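Local coordinates for 2-phospho-L-lactate guanylyltransferase (Methanosarcina mazei, PDB 2I5E), which probably couples (2S)-2-phospholactate to GTP, giving lactyl-2-diphospho-5'-guanosine and diphosphate in the biosynthesis of the hydride carrier coenzyme F420, at residues R18-P21 with E27-E30; E33-Q38 with D97-S102. All coordinates share one frame; numbering follows the deposited sequence.

Interaction 1: residues R18-P21 with E27-E30; sequences RLSP and EREE
A weak hydrogen bond from NH2 of Arg28 to the carbonyl oxygen of Gly14 ties the guanidinium to the loop before its helix, while NH1 of Arg28 lies 3.6 Å from CB of Ser20 without bonding to it. The approach to Ser20 is oblique to the guanidinium plane and is plain van der Waals contact. Further back along the arginine, CD rests 4.0 Å from the backbone N of Ser20, and CG packs against CB of buried Leu19 at 3.9 Å. The side chain thus touches residues 19-20 at CG, CD and NH1. A turn about the CG-CD bond (chi3 46°) carries the guanidinium across to the serine. No hydrogen bond joins the two segments, and their nearest CA atoms, those of Leu19 and Arg28, are 7.0 Å apart, a gap bridged by the aliphatic part of Arg28. Ser20 is exposed, and the peptide bond from it to Pro21 is cis. OE2 of Glu27 accepts a hydrogen bond from the backbone N of Ser24, and OE1 forms a salt bridge with Lys196 NZ. Residues 18-21 lie in the long loop that leads from strand 5-9 into helix 25-45, and Arg28 comes from the first turn of that helix, folding back over its own approach; Tyr192 of helix 188-194 touches Glu27 and Glu30.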
loop_
_atom_site.group_PDB
_atom_site.type_symbol
_atom_site.label_atom_id
_atom_site.label_comp_id
_atom_site.label_asym_id
_atom_site.label_seq_id
_atom_site.Cartn_x
_atom_site.Cartn_y
_atom_site.Cartn_z
ATOM N N ARG A 18 -2.927 -2.925 -19.530
ATOM C CA ARG A 18 -1.540 -2.720 -19.100
ATOM C C ARG A 18 -0.850 -3.999 -18.592
ATOM O O ARG A 18 0.315 -3.964 -18.243
ATOM C CB ARG A 18 -1.276 -1.541 -18.138
ATOM C CG ARG A 18 -2.160 -0.339 -18.278
ATOM C CD ARG A 18 -1.751 0.680 -17.256
ATOM N NE ARG A 18 -0.462 1.284 -17.581
ATOM C CZ ARG A 18 -0.305 2.429 -18.294
ATOM N NH1 ARG A 18 -1.362 3.101 -18.763
ATOM N NH2 ARG A 18 0.907 2.918 -18.559
ATOM N N LEU A 19 -1.536 -5.127 -18.633
ATOM C CA LEU A 19 -0.961 -6.414 -18.315
ATOM C C LEU A 19 -0.351 -7.106 -19.508
ATOM O O LEU A 19 0.357 -8.057 -19.359
ATOM C CB LEU A 19 -2.037 -7.319 -17.761
ATOM C CG LEU A 19 -1.962 -7.578 -16.282
ATOM C CD1 LEU A 19 -1.118 -6.598 -15.628
ATOM C CD2 LEU A 19 -3.247 -7.648 -15.607
ATOM N N SER A 20 -0.697 -6.636 -20.688
ATOM C CA SER A 20 -0.046 -6.933 -21.967
ATOM C C SER A 20 1.209 -6.058 -22.117
ATOM O O SER A 20 1.151 -4.835 -21.934
ATOM C CB SER A 20 -0.991 -6.709 -23.132
ATOM O OG SER A 20 -0.263 -6.573 -24.360
ATOM N N PRO A 21 2.348 -6.667 -22.448
ATOM C CA PRO A 21 2.537 -8.008 -22.893
ATOM C C PRO A 21 3.017 -9.068 -21.874
ATOM O O PRO A 21 3.358 -10.150 -22.344
ATOM C CB PRO A 21 3.636 -7.841 -24.009
ATOM C CG PRO A 21 4.423 -6.543 -23.516
ATOM C CD PRO A 21 3.642 -5.954 -22.380
ATOM N N GLU A 27 -5.409 -14.459 -21.409
ATOM C CA GLU A 27 -5.009 -14.593 -19.975
ATOM C C GLU A 27 -5.633 -13.494 -19.114
ATOM O O GLU A 27 -6.175 -13.771 -18.065
ATOM C CB GLU A 27 -3.499 -14.632 -19.805
ATOM C CG GLU A 27 -2.941 -15.927 -20.292
ATOM C CD GLU A 27 -1.448 -15.881 -20.549
ATOM O OE1 GLU A 27 -0.894 -16.978 -20.426
ATOM O OE2 GLU A 27 -0.849 -14.794 -20.896
ATOM N N ARG A 28 -5.531 -12.252 -19.607
ATOM C CA ARG A 28 -6.165 -11.120 -18.996
ATOM C C ARG A 28 -7.613 -11.378 -18.665
ATOM O O ARG A 28 -8.034 -11.142 -17.576
ATOM C CB ARG A 28 -6.003 -9.914 -19.904
ATOM C CG ARG A 28 -4.580 -9.399 -19.820
ATOM C CD ARG A 28 -4.175 -8.647 -21.150
ATOM N NE ARG A 28 -5.261 -7.730 -21.546
ATOM C CZ ARG A 28 -5.397 -7.106 -22.728
ATOM N NH1 ARG A 28 -4.506 -7.301 -23.717
ATOM N NH2 ARG A 28 -6.455 -6.291 -22.914
ATOM N N GLU A 29 -8.404 -11.870 -19.617
ATOM C CA GLU A 29 -9.816 -11.993 -19.396
ATOM C C GLU A 29 -10.029 -13.075 -18.357
ATOM O O GLU A 29 -10.871 -12.942 -17.481
ATOM C CB GLU A 29 -10.536 -12.377 -20.705
ATOM C CG GLU A 29 -10.418 -11.351 -21.778
ATOM C CD GLU A 29 -11.524 -11.472 -22.781
ATOM O OE1 GLU A 29 -11.668 -10.499 -23.503
ATOM O OE2 GLU A 29 -12.258 -12.502 -22.821
ATOM N N GLU A 30 -9.289 -14.169 -18.435
ATOM C CA GLU A 30 -9.452 -15.218 -17.372
ATOM C C GLU A 30 -9.080 -14.756 -15.941
ATOM O O GLU A 30 -9.798 -15.012 -15.004
ATOM C CB GLU A 30 -8.665 -16.473 -17.729
ATOM C CG GLU A 30 -9.606 -17.625 -17.990
ATOM C CD GLU A 30 -9.828 -18.536 -16.803
ATOM O OE1 GLU A 30 -10.593 -18.166 -15.848
ATOM O OE2 GLU A 30 -9.239 -19.674 -16.895
#

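Interaction 2: residues E33-Q38 with D97-S102; sequences ELMLNQ and DLPLLS
Helix 25-45 presents one side to an irregular loop, the CA atoms of Met35 and Pro99 coming within 5.7 Å, with no hydrogen bond between the two backbones. The loop contains a type I beta turn from Leu98 to Leu101, with a weak hydrogen bond from Leu101 N to Leu98 O (3.3 Å). Met35, deposited as selenomethionine, and Pro99 lie side by side and point the same way, the selenium SE of Met35 resting 3.8 Å from CD of Pro99. The same SE sits 4.0 Å from CA of Asp97, and the turn about the CG-SE bond (chi3 -66°) swings the methyl CE to 4.1 Å from CB of Asp97. Helix 25-45 is the crossover helix of a beta-alpha-beta unit joining parallel strands 5-9 and 50-55, and the loop follows strand 91-94 on the other flank of 5-9. The contact lies by the topological switch point between strands 5-9 and 91-94 of the Rossmann-like sheet, consistent with a position near the nucleotide site, as in relatives of the GT-A clan. Asp97 directs its carboxylate elsewhere, OD2 forming a salt bridge with Lys16. One turn along the helix, Gln38, extended beyond CG, crosses the proline ring at a slant, its OE1 4.0 Å from CB of Pro99 and also weakly hydrogen-bonded to Ala189 N. Pro99 further touches Leu181 of helix 175-184.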
loop_
_atom_site.group_PDB
_atom_site.type_symbol
_atom_site.label_atom_id
_atom_site.label_comp_id
_atom_site.label_asym_id
_atom_site.label_seq_id
_atom_site.Cartn_x
_atom_site.Cartn_y
_atom_site.Cartn_z
ATOM N N GLU A 33 -11.730 -12.404 -14.415
ATOM C CA GLU A 33 -12.883 -13.220 -13.978
ATOM C C GLU A 33 -12.590 -13.871 -12.645
ATOM O O GLU A 33 -13.411 -13.858 -11.731
ATOM C CB GLU A 33 -13.177 -14.322 -14.993
ATOM C CG GLU A 33 -14.374 -15.202 -14.528
ATOM C CD GLU A 33 -14.891 -16.115 -15.673
ATOM O OE1 GLU A 33 -15.149 -15.596 -16.773
ATOM O OE2 GLU A 33 -15.040 -17.353 -15.441
ATOM N N LEU A 34 -11.399 -14.452 -12.510
ATOM C CA LEU A 34 -11.027 -15.032 -11.151
ATOM C C LEU A 34 -11.020 -13.945 -10.059
ATOM O O LEU A 34 -11.479 -14.181 -8.946
ATOM C CB LEU A 34 -9.680 -15.794 -11.182
ATOM C CG LEU A 34 -9.574 -16.908 -12.191
ATOM C CD1 LEU A 34 -8.185 -17.486 -12.217
ATOM C CD2 LEU A 34 -10.630 -17.988 -11.914
HETATM N N MSE A 35 -10.496 -12.762 -10.380
HETATM C CA MSE A 35 -10.470 -11.660 -9.394
HETATM C C MSE A 35 -11.852 -11.231 -9.034
HETATM O O MSE A 35 -12.121 -11.059 -7.859
HETATM C CB MSE A 35 -9.638 -10.489 -9.866
HETATM C CG MSE A 35 -8.149 -10.800 -9.756
HETATM SE SE MSE A 35 -7.083 -9.216 -9.971
HETATM C CE MSE A 35 -7.395 -8.677 -11.861
ATOM N N LEU A 36 -12.757 -11.111 -10.020
ATOM C CA LEU A 36 -14.172 -10.751 -9.741
ATOM C C LEU A 36 -14.794 -11.649 -8.706
ATOM O O LEU A 36 -15.496 -11.191 -7.762
ATOM C CB LEU A 36 -15.033 -10.832 -11.032
ATOM C CG LEU A 36 -16.523 -10.450 -10.958
ATOM C CD1 LEU A 36 -16.735 -8.937 -10.596
ATOM C CD2 LEU A 36 -17.362 -10.877 -12.263
ATOM N N ASN A 37 -14.651 -12.954 -8.968
ATOM C CA ASN A 37 -15.241 -13.978 -8.134
ATOM C C ASN A 37 -14.787 -13.934 -6.700
ATOM O O ASN A 37 -15.554 -14.279 -5.812
ATOM C CB ASN A 37 -15.000 -15.378 -8.736
ATOM C CG ASN A 37 -15.877 -15.612 -9.902
ATOM O OD1 ASN A 37 -16.978 -15.077 -9.959
ATOM N ND2 ASN A 37 -15.400 -16.349 -10.870
ATOM N N GLN A 38 -13.511 -13.640 -6.493
ATOM C CA GLN A 38 -12.949 -13.496 -5.165
ATOM C C GLN A 38 -13.507 -12.245 -4.416
ATOM O O GLN A 38 -13.820 -12.302 -3.215
ATOM C CB GLN A 38 -11.432 -13.393 -5.283
ATOM C CG GLN A 38 -10.683 -14.724 -5.685
ATOM C CD GLN A 38 -9.318 -14.745 -5.095
ATOM O OE1 GLN A 38 -8.311 -14.445 -5.754
ATOM N NE2 GLN A 38 -9.269 -15.023 -3.802
ATOM N N ASP A 97 -10.736 -5.716 -8.967
ATOM C CA ASP A 97 -9.358 -6.064 -9.065
ATOM C C ASP A 97 -8.594 -6.023 -7.755
ATOM O O ASP A 97 -7.405 -5.624 -7.704
ATOM C CB ASP A 97 -8.660 -5.216 -10.161
ATOM C CG ASP A 97 -8.732 -3.744 -9.909
ATOM O OD1 ASP A 97 -9.401 -3.342 -8.952
ATOM O OD2 ASP A 97 -8.075 -2.988 -10.660
ATOM N N LEU A 98 -9.299 -6.422 -6.680
ATOM C CA LEU A 98 -8.794 -6.328 -5.347
ATOM C C LEU A 98 -8.733 -7.763 -4.738
ATOM O O LEU A 98 -9.495 -8.063 -3.874
ATOM C CB LEU A 98 -9.730 -5.390 -4.527
ATOM C CG LEU A 98 -10.023 -3.954 -5.152
ATOM C CD1 LEU A 98 -10.856 -3.129 -4.246
ATOM C CD2 LEU A 98 -8.785 -3.163 -5.418
ATOM N N PRO A 99 -7.814 -8.612 -5.203
ATOM C CA PRO A 99 -7.759 -9.964 -4.688
ATOM C C PRO A 99 -7.209 -10.134 -3.236
ATOM O O PRO A 99 -7.249 -11.249 -2.702
ATOM C CB PRO A 99 -6.914 -10.680 -5.742
ATOM C CG PRO A 99 -5.898 -9.638 -6.089
ATOM C CD PRO A 99 -6.773 -8.414 -6.247
ATOM N N LEU A 100 -6.770 -9.047 -2.592
ATOM C CA LEU A 100 -6.225 -9.059 -1.211
ATOM C C LEU A 100 -7.256 -8.546 -0.205
ATOM O O LEU A 100 -7.012 -8.476 0.986
ATOM C CB LEU A 100 -4.906 -8.247 -1.158
ATOM C CG LEU A 100 -3.809 -8.750 -2.103
ATOM C CD1 LEU A 100 -2.493 -8.037 -1.828
ATOM C CD2 LEU A 100 -3.622 -10.315 -1.985
ATOM N N LEU A 101 -8.413 -8.193 -0.718
ATOM C CA LEU A 101 -9.466 -7.625 0.054
ATOM C C LEU A 101 -10.214 -8.759 0.691
ATOM O O LEU A 101 -10.516 -9.777 0.017
ATOM C CB LEU A 101 -10.392 -6.866 -0.880
ATOM C CG LEU A 101 -11.543 -6.193 -0.212
ATOM C CD1 LEU A 101 -11.037 -4.915 0.500
ATOM C CD2 LEU A 101 -12.621 -5.932 -1.286
ATOM N N SER A 102 -10.466 -8.594 1.987
ATOM C CA SER A 102 -10.866 -9.663 2.930
ATOM C C SER A 102 -12.249 -9.260 3.389
ATOM O O SER A 102 -12.678 -8.117 3.215
ATOM C CB SER A 102 -9.974 -9.677 4.149
ATOM O OG SER A 102 -10.200 -8.461 4.911
#

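Both contacts use helix 25-45, and their centres are about 15 Å apart. Along the chain they come in series: interaction 1 is local, closing the loop between strand 5-9 and the helix onto the first turns of that helix, whereas interaction 2 joins a later part of the helix to a loop 59 residues further on, beyond strand 91-94. Interaction 1 lies toward the periphery, about 17 Å from the centre of the chain, and interaction 2 about 8 Å from it. The helix thus relates the loops following two neighbouring parallel strands, 5-9 and 91-94, which also meet directly, Lys16 belonging to the loop of interaction 1 and Asp97 to that of interaction 2.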